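Local coordinates for protein possible MarR-transcriptional regulator (Streptomyces coelicolor, PDB 4B8X) that probably binds DNA as a dimeric winged-helix transcription factor of the MarR family, its precise regulatory role being unknown, at residues 26-31 and 106-111; 43-48 and 95-100. All blocks are in the same frame, centred on the assembly; numbering follows the deposited sequence.

Contact 1. Residues 26-31 and 106-111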
ATOM      1  N   ALA A  26       8.220  -6.630  -9.258  1.00 13.93           N
ATOM      2  CA  ALA A  26       8.871  -7.703 -10.005  1.00 15.24           C
ATOM      3  C   ALA A  26       9.560  -7.166 -11.260  1.00 14.80           C
ATOM      4  O   ALA A  26      10.616  -7.656 -11.664  1.00 16.12           O
ATOM      5  CB  ALA A  26       7.861  -8.807 -10.347  1.00 17.88           C
ATOM      6  N   VAL A  27       8.986  -6.140 -11.879  1.00 13.36           N
ATOM      7  CA  VAL A  27       9.574  -5.579 -13.081  1.00 13.14           C
ATOM      8  C   VAL A  27      10.899  -4.858 -12.761  1.00 12.75           C
ATOM      9  O   VAL A  27      11.829  -4.890 -13.562  1.00 14.08           O
ATOM     10  CB  VAL A  27       8.582  -4.623 -13.784  1.00 13.06           C
ATOM     11  CG1 VAL A  27       9.247  -3.877 -14.919  1.00 14.83           C
ATOM     12  CG2 VAL A  27       7.353  -5.359 -14.300  1.00 14.64           C
ATOM     13  N   VAL A  28      10.980  -4.169 -11.624  1.00 11.86           N
ATOM     14  CA  VAL A  28      12.179  -3.381 -11.329  1.00 12.37           C
ATOM     15  C   VAL A  28      13.226  -4.142 -10.527  1.00 13.54           C
ATOM     16  O   VAL A  28      14.372  -3.691 -10.423  1.00 13.67           O
ATOM     17  CB  VAL A  28      11.849  -2.024 -10.654  1.00 11.85           C
ATOM     18  CG1 VAL A  28      10.921  -1.207 -11.538  1.00 13.20           C
ATOM     19  CG2 VAL A  28      11.258  -2.185  -9.275  1.00 13.35           C
ATOM     20  N   LYS A  29      12.873  -5.318 -10.011  1.00 13.93           N
ATOM     21  CA  LYS A  29      13.812  -6.161  -9.262  1.00 14.41           C
ATOM     22  C   LYS A  29      15.124  -6.488 -10.013  1.00 14.41           C
ATOM     23  O   LYS A  29      16.177  -6.420  -9.393  1.00 17.08           O
ATOM     24  CB  LYS A  29      13.117  -7.443  -8.778  1.00 15.78           C
ATOM     25  CG  LYS A  29      13.948  -8.320  -7.843  1.00 20.02           C
ATOM     26  CD  LYS A  29      13.221  -9.618  -7.504  1.00 23.78           C
ATOM     27  CE  LYS A  29      14.084 -10.591  -6.711  1.00 28.43           C
ATOM     28  NZ  LYS A  29      14.081 -10.225  -5.269  1.00 36.61           N
ATOM     29  N   PRO A  30      15.077  -6.781 -11.325  1.00 15.56           N
ATOM     30  CA  PRO A  30      16.339  -7.087 -12.024  1.00 17.49           C
ATOM     31  C   PRO A  30      17.328  -5.917 -12.053  1.00 16.84           C
ATOM     32  O   PRO A  30      18.521  -6.135 -12.269  1.00 20.47           O
ATOM     33  CB  PRO A  30      15.881  -7.448 -13.436  1.00 20.75           C
ATOM     34  CG  PRO A  30      14.474  -7.883 -13.279  1.00 19.52           C
ATOM     35  CD  PRO A  30      13.904  -7.067 -12.166  1.00 17.16           C
ATOM     36  N   TYR A  31      16.842  -4.696 -11.840  1.00 15.21           N
ATOM     37  CA  TYR A  31      17.701  -3.519 -11.737  1.00 17.36           C
ATOM     38  C   TYR A  31      18.216  -3.262 -10.316  1.00 17.53           C
ATOM     39  O   TYR A  31      18.892  -2.255 -10.077  1.00 19.30           O
ATOM     40  CB  TYR A  31      16.951  -2.288 -12.233  1.00 17.58           C
ATOM     41  CG  TYR A  31      16.515  -2.439 -13.656  1.00 16.38           C
ATOM     42  CD1 TYR A  31      17.417  -2.268 -14.686  1.00 19.09           C
ATOM     43  CD2 TYR A  31      15.211  -2.811 -13.977  1.00 16.71           C
ATOM     44  CE1 TYR A  31      17.027  -2.437 -16.004  1.00 19.97           C
ATOM     45  CE2 TYR A  31      14.809  -2.980 -15.288  1.00 16.89           C
ATOM     46  CZ  TYR A  31      15.731  -2.794 -16.303  1.00 17.69           C
ATOM     47  OH  TYR A  31      15.365  -2.954 -17.613  1.00 21.60           O
ATOM     48  N   GLU A 106      15.824   4.927 -16.940  1.00 14.59           N
ATOM     49  CA  GLU A 106      15.360   4.860 -18.339  0.50 15.49           C
ATOM     50  C   GLU A 106      14.923   3.437 -18.699  1.00 14.90           C
ATOM     51  O   GLU A 106      13.857   3.211 -19.278  1.00 15.11           O
ATOM     52  CB  GLU A 106      16.473   5.319 -19.301  0.50 17.00           C
ATOM     53  CG  GLU A 106      16.122   5.201 -20.785  0.50 18.04           C
ATOM     54  CD  GLU A 106      17.295   5.480 -21.734  0.50 21.19           C
ATOM     55  OE1 GLU A 106      18.460   5.206 -21.370  0.50 29.86           O
ATOM     56  OE2 GLU A 106      17.044   5.945 -22.867  0.50 26.49           O
ATOM     57  N   ALA A 107      15.776   2.484 -18.389  1.00 13.98           N
ATOM     58  CA  ALA A 107      15.514   1.092 -18.710  1.00 14.37           C
ATOM     59  C   ALA A 107      14.312   0.561 -17.927  1.00 14.30           C
ATOM     60  O   ALA A 107      13.446  -0.130 -18.497  1.00 14.95           O
ATOM     61  CB  ALA A 107      16.754   0.252 -18.456  1.00 17.51           C
ATOM     62  N   ALA A 108      14.254   0.873 -16.633  1.00 12.76           N
ATOM     63  CA  ALA A 108      13.144   0.394 -15.808  1.00 13.35           C
ATOM     64  C   ALA A 108      11.814   1.006 -16.283  1.00 12.45           C
ATOM     65  O   ALA A 108      10.799   0.307 -16.322  1.00 13.00           O
ATOM     66  CB  ALA A 108      13.431   0.729 -14.344  1.00 14.43           C
ATOM     67  N   THR A 109      11.815   2.295 -16.621  1.00 13.13           N
ATOM     68  CA  THR A 109      10.608   2.936 -17.128  1.00 12.41           C
ATOM     69  C   THR A 109      10.102   2.296 -18.417  1.00 13.85           C
ATOM     70  O   THR A 109       8.900   2.076 -18.572  1.00 13.57           O
ATOM     71  CB  THR A 109      10.808   4.444 -17.310  1.00 15.22           C
ATOM     72  OG1 THR A 109      11.128   4.998 -16.032  1.00 15.91           O
ATOM     73  CG2 THR A 109       9.565   5.130 -17.899  1.00 16.74           C
ATOM     74  N   ARG A 110      11.014   1.994 -19.336  1.00 14.48           N
ATOM     75  CA  ARG A 110      10.589   1.334 -20.572  0.50 14.46           C
ATOM     76  C   ARG A 110       9.935  -0.010 -20.277  1.00 14.02           C
ATOM     77  O   ARG A 110       8.903  -0.314 -20.871  1.00 15.23           O
ATOM     78  CB  ARG A 110      11.743   1.139 -21.547  0.50 15.61           C
ATOM     79  CG  ARG A 110      11.329   0.596 -22.908  0.50 20.05           C
ATOM     80  CD  ARG A 110      12.213  -0.565 -23.340  0.50 20.88           C
ATOM     81  NE  ARG A 110      11.847  -1.787 -22.633  0.50 22.03           N
ATOM     82  CZ  ARG A 110      10.853  -2.590 -22.987  0.50 22.24           C
ATOM     83  NH1 ARG A 110      10.130  -2.323 -24.076  0.50 25.98           N
ATOM     84  NH2 ARG A 110      10.598  -3.675 -22.266  0.50 24.12           N
ATOM     85  N   ASP A 111      10.499  -0.785 -19.352  1.00 13.09           N
ATOM     86  CA  ASP A 111       9.902  -2.061 -18.998  1.00 13.81           C
ATOM     87  C   ASP A 111       8.519  -1.885 -18.351  1.00 12.12           C
ATOM     88  O   ASP A 111       7.580  -2.610 -18.687  1.00 13.30           O
ATOM     89  CB  ASP A 111      10.804  -2.830 -18.035  1.00 15.78           C
ATOM     90  CG  ASP A 111      12.054  -3.405 -18.677  1.00 18.28           C
ATOM     91  OD1 ASP A 111      12.207  -3.331 -19.912  1.00 20.60           O
ATOM     92  OD2 ASP A 111      12.880  -3.930 -17.896  1.00 20.84           O
TER
HETATM   93  O   HOH W   1      12.250  -5.897 -16.082  1.00 18.76           O
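Tyr31 reaches from the short 3-10 turn at 29-31 that follows helix 5-28 in this MarR-type winged-helix fold and lays its ring on helix 99-114, one face over the backbone N of Ala108. This is the tight part of the contact. CE1 of Tyr31 meets CB of Ala107 at 3.6 Å, CD2 touches CB of Ala108 at 4.0 Å, and buried Val28 brings CG1 against the same Ala108 CB; two alanines let ring and helix come this close. A chi1 of 172° swings CG1 of Val27 away from its own amide, to 3.6 Å from CB of Asp111. The other side is polar and wetter. Tyr31 OH donates to Asp111 OD2 at 2.7 Å, approaching from above the carboxylate plane, while Arg110, in one of its two modelled conformers, clasps OD1 side-on through NE and NH2 in a salt bridge. With an alanine at Asp111, the tyrosine hydroxyl and the bridging water would probably lose their shared acceptor, and Arg110 a carboxylate partner. OD2 has a second donor: a single water gives one hydrogen to it and the other to Val27 O, both at 2.7 Å.

Contact 2. Residues 43-48 and 95-100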
ATOM      1  N   LEU A  43      11.739  10.940  -9.524  1.00 11.36           N
ATOM      2  CA  LEU A  43      11.602  12.272  -8.978  1.00 11.66           C
ATOM      3  C   LEU A  43      12.847  13.100  -9.291  1.00 12.03           C
ATOM      4  O   LEU A  43      12.768  14.266  -9.688  1.00 13.10           O
ATOM      5  CB  LEU A  43      11.358  12.175  -7.480  1.00 14.20           C
ATOM      6  CG  LEU A  43      11.263  13.489  -6.696  1.00 15.77           C
ATOM      7  CD1 LEU A  43      10.150  14.403  -7.168  1.00 20.22           C
ATOM      8  CD2 LEU A  43      11.117  13.198  -5.202  1.00 18.47           C
ATOM      9  N   LEU A  44      14.022  12.516  -9.051  1.00 11.69           N
ATOM     10  CA  LEU A  44      15.264  13.244  -9.314  1.00 12.51           C
ATOM     11  C   LEU A  44      15.408  13.639 -10.797  1.00 12.63           C
ATOM     12  O   LEU A  44      15.932  14.697 -11.105  1.00 13.90           O
ATOM     13  CB  LEU A  44      16.464  12.447  -8.810  1.00 13.42           C
ATOM     14  CG  LEU A  44      16.539  12.280  -7.289  1.00 12.91           C
ATOM     15  CD1 LEU A  44      17.695  11.356  -6.950  1.00 15.01           C
ATOM     16  CD2 LEU A  44      16.671  13.638  -6.597  1.00 15.62           C
ATOM     17  N   THR A  45      14.949  12.793 -11.719  1.00 12.42           N
ATOM     18  CA  THR A  45      15.039  13.104 -13.142  1.00 12.82           C
ATOM     19  C   THR A  45      14.108  14.232 -13.578  1.00 13.19           C
ATOM     20  O   THR A  45      14.247  14.693 -14.704  1.00 16.42           O
ATOM     21  CB  THR A  45      14.839  11.882 -14.061  1.00 14.18           C
ATOM     22  OG1 THR A  45      13.485  11.421 -13.978  1.00 15.54           O
ATOM     23  CG2 THR A  45      15.805  10.758 -13.759  1.00 15.43           C
ATOM     24  N   PHE A  46      13.206  14.689 -12.700  1.00 11.77           N
ATOM     25  CA  PHE A  46      12.359  15.859 -12.967  1.00 13.35           C
ATOM     26  C   PHE A  46      12.754  17.072 -12.114  1.00 15.32           C
ATOM     27  O   PHE A  46      12.054  18.083 -12.110  1.00 16.11           O
ATOM     28  CB  PHE A  46      10.878  15.506 -12.793  1.00 13.31           C
ATOM     29  CG  PHE A  46      10.318  14.714 -13.926  1.00 12.83           C
ATOM     30  CD1 PHE A  46       9.992  15.319 -15.121  1.00 16.61           C
ATOM     31  CD2 PHE A  46      10.157  13.345 -13.813  1.00 15.18           C
ATOM     32  CE1 PHE A  46       9.485  14.575 -16.167  1.00 18.45           C
ATOM     33  CE2 PHE A  46       9.688  12.591 -14.878  1.00 15.14           C
ATOM     34  CZ  PHE A  46       9.329  13.207 -16.035  1.00 15.78           C
ATOM     35  N   SER A  47      13.883  16.967 -11.416  1.00 15.11           N
ATOM     36  CA  SER A  47      14.361  18.015 -10.534  1.00 15.58           C
ATOM     37  C   SER A  47      15.551  18.699 -11.180  1.00 15.21           C
ATOM     38  O   SER A  47      16.374  18.056 -11.843  1.00 15.86           O
ATOM     39  CB  SER A  47      14.764  17.377  -9.197  1.00 17.24           C
ATOM     40  OG  SER A  47      13.662  16.703  -8.588  1.00 18.39           O
ATOM     41  N   LYS A  48      15.672  20.011 -10.962  1.00 16.43           N
ATOM     42  CA  LYS A  48      16.801  20.729 -11.509  1.00 17.66           C
ATOM     43  C   LYS A  48      18.122  20.066 -11.073  1.00 15.93           C
ATOM     44  O   LYS A  48      18.347  19.785  -9.858  1.00 17.53           O
ATOM     45  CB  LYS A  48      16.788  22.213 -11.091  1.00 19.44           C
ATOM     46  CG  LYS A  48      17.901  23.019 -11.767  1.00 23.33           C
ATOM     47  CD  LYS A  48      17.806  24.515 -11.525  1.00 29.74           C
ATOM     48  CE  LYS A  48      18.939  25.250 -12.240  1.00 35.58           C
ATOM     49  N   ALA A  95      20.582  14.752  -2.389  1.00 13.45           N
ATOM     50  CA  ALA A  95      20.725  13.537  -3.164  1.00 12.93           C
ATOM     51  C   ALA A  95      20.708  13.884  -4.658  1.00 13.55           C
ATOM     52  O   ALA A  95      19.835  14.619  -5.082  1.00 14.77           O
ATOM     53  CB  ALA A  95      19.614  12.546  -2.833  1.00 16.33           C
ATOM     54  N   THR A  96      21.675  13.379  -5.426  1.00 12.94           N
ATOM     55  CA  THR A  96      21.815  13.688  -6.851  1.00 12.75           C
ATOM     56  C   THR A  96      21.885  12.378  -7.629  1.00 13.12           C
ATOM     57  O   THR A  96      22.679  11.514  -7.307  1.00 14.17           O
ATOM     58  CB  THR A  96      23.093  14.502  -7.112  1.00 16.25           C
ATOM     59  OG1 THR A  96      23.141  15.636  -6.232  1.00 19.22           O
ATOM     60  CG2 THR A  96      23.150  14.939  -8.571  1.00 18.20           C
ATOM     61  N   ILE A  97      21.063  12.246  -8.675  1.00 12.48           N
ATOM     62  CA  ILE A  97      21.115  11.043  -9.507  1.00 11.83           C
ATOM     63  C   ILE A  97      22.385  11.048 -10.347  1.00 13.75           C
ATOM     64  O   ILE A  97      22.782  12.085 -10.887  1.00 15.69           O
ATOM     65  CB  ILE A  97      19.843  10.920 -10.383  1.00 11.78           C
ATOM     66  CG1 ILE A  97      19.733   9.541 -11.025  1.00 11.42           C
ATOM     67  CG2 ILE A  97      19.770  12.055 -11.403  1.00 14.95           C
ATOM     68  CD1 ILE A  97      18.382   9.302 -11.679  1.00 12.86           C
ATOM     69  N   THR A  98      23.020   9.886 -10.440  1.00 12.57           N
ATOM     70  CA  THR A  98      24.230   9.719 -11.216  1.00 13.72           C
ATOM     71  C   THR A  98      23.863   9.351 -12.667  1.00 13.96           C
ATOM     72  O   THR A  98      22.723   9.010 -12.968  1.00 13.77           O
ATOM     73  CB  THR A  98      25.109   8.611 -10.643  1.00 14.03           C
ATOM     74  OG1 THR A  98      24.440   7.348 -10.806  1.00 14.17           O
ATOM     75  CG2 THR A  98      25.451   8.866  -9.153  1.00 15.86           C
ATOM     76  N   ASP A  99      24.834   9.403 -13.558  1.00 14.56           N
ATOM     77  CA  ASP A  99      24.602   8.924 -14.923  1.00 15.42           C
ATOM     78  C   ASP A  99      24.153   7.449 -14.970  1.00 14.36           C
ATOM     79  O   ASP A  99      23.261   7.099 -15.741  1.00 14.91           O
ATOM     80  CB  ASP A  99      25.845   9.134 -15.808  1.00 18.46           C
ATOM     81  CG  ASP A  99      26.097  10.592 -16.152  1.00 20.92           C
ATOM     82  OD1 ASP A  99      25.241  11.464 -15.890  1.00 24.34           O
ATOM     83  OD2 ASP A  99      27.180  10.862 -16.702  1.00 29.58           O
ATOM     84  N   LYS A 100      24.732   6.602 -14.122  1.00 14.53           N
ATOM     85  CA  LYS A 100      24.288   5.209 -14.029  1.00 14.90           C
ATOM     86  C   LYS A 100      22.824   5.162 -13.555  1.00 13.31           C
ATOM     87  O   LYS A 100      22.016   4.401 -14.084  1.00 14.26           O
ATOM     88  CB  LYS A 100      25.205   4.413 -13.097  1.00 17.41           C
ATOM     89  CG  LYS A 100      24.817   2.950 -13.008  1.00 17.90           C
ATOM     90  CD  LYS A 100      25.717   2.212 -12.032  1.00 22.82           C
ATOM     91  CE  LYS A 100      25.419   0.719 -11.964  1.00 24.23           C
ATOM     92  NZ  LYS A 100      26.076   0.028 -10.802  1.00 31.35           N
TER
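Leu44 CG stands beside the backbone N (chi1 -66°) and its chain then runs on extended, which carries both methyls from helix 35-45 to the backbone of strand 93-97. Ile97 answers with CG1 anti to its own N (chi1 -168°) and an extended end, which takes CD1 past Leu44 to Thr45. The two large side chains therefore slide by each other in opposite directions, touching at their roots: CB of Leu44 lies 4.0 Å from CB of Ile97. Beyond that point the leucine fork spreads along the strand backbone. CD1 rests near the amide N of Ile97 at 3.9 Å, and CD2 comes to 3.6 Å from the carbonyl O of Ala95. At the other end CD1 of Ile97 meets the methyl CG2 of Thr45 at 3.6 Å, the two side chains running at a slant to one another. Thr45 presents this methyl to Ile97 while its hydroxyl turns back to the helix, OG1 bonding to Val42 O. Van der Waals contact alone joins the two segments, much of it methyl against backbone, and most of it is buried: Leu52 and Val81, from the two flanking strands, also touch Leu44, while Arg102 of helix 99-114 lies against both Thr45 and Ile97. In the turn that follows Thr45, Leu43 O accepts from Phe46 N and, on the opposite face of its carbonyl plane, from Ser47 OG at 2.8 Å. Just after Ile97, Thr98 N-caps helix 99-114, its OG1 capping Gly101 N. A helix packed on the central strand of a small three-stranded antiparallel sheet, as here, belongs to the core of the winged-helix domain used by MarR regulators.

In the fold
From the N terminus, the last turn of helix 5-28 and the 3-10 turn after it supply residues 26-31, the first half of contact 1. Helix 35-45 follows and supplies the first half of contact 2. The chain then forms strand 51-53, helices 54-61 and 65-77, and strand 81-85 before strand 93-97 returns to residues 43-48, closing the inner loop. Helix 99-114 comes next and closes the outer loop at 106-111, so contact 2 lies wholly within the span of contact 1. Their centres are about 17 Å apart and they do not touch, but helix 99-114 serves both: its start belongs to the 95-100 segment, while its later turns pack against 26-31, linking helix 5-28 with the sheet-and-helix core.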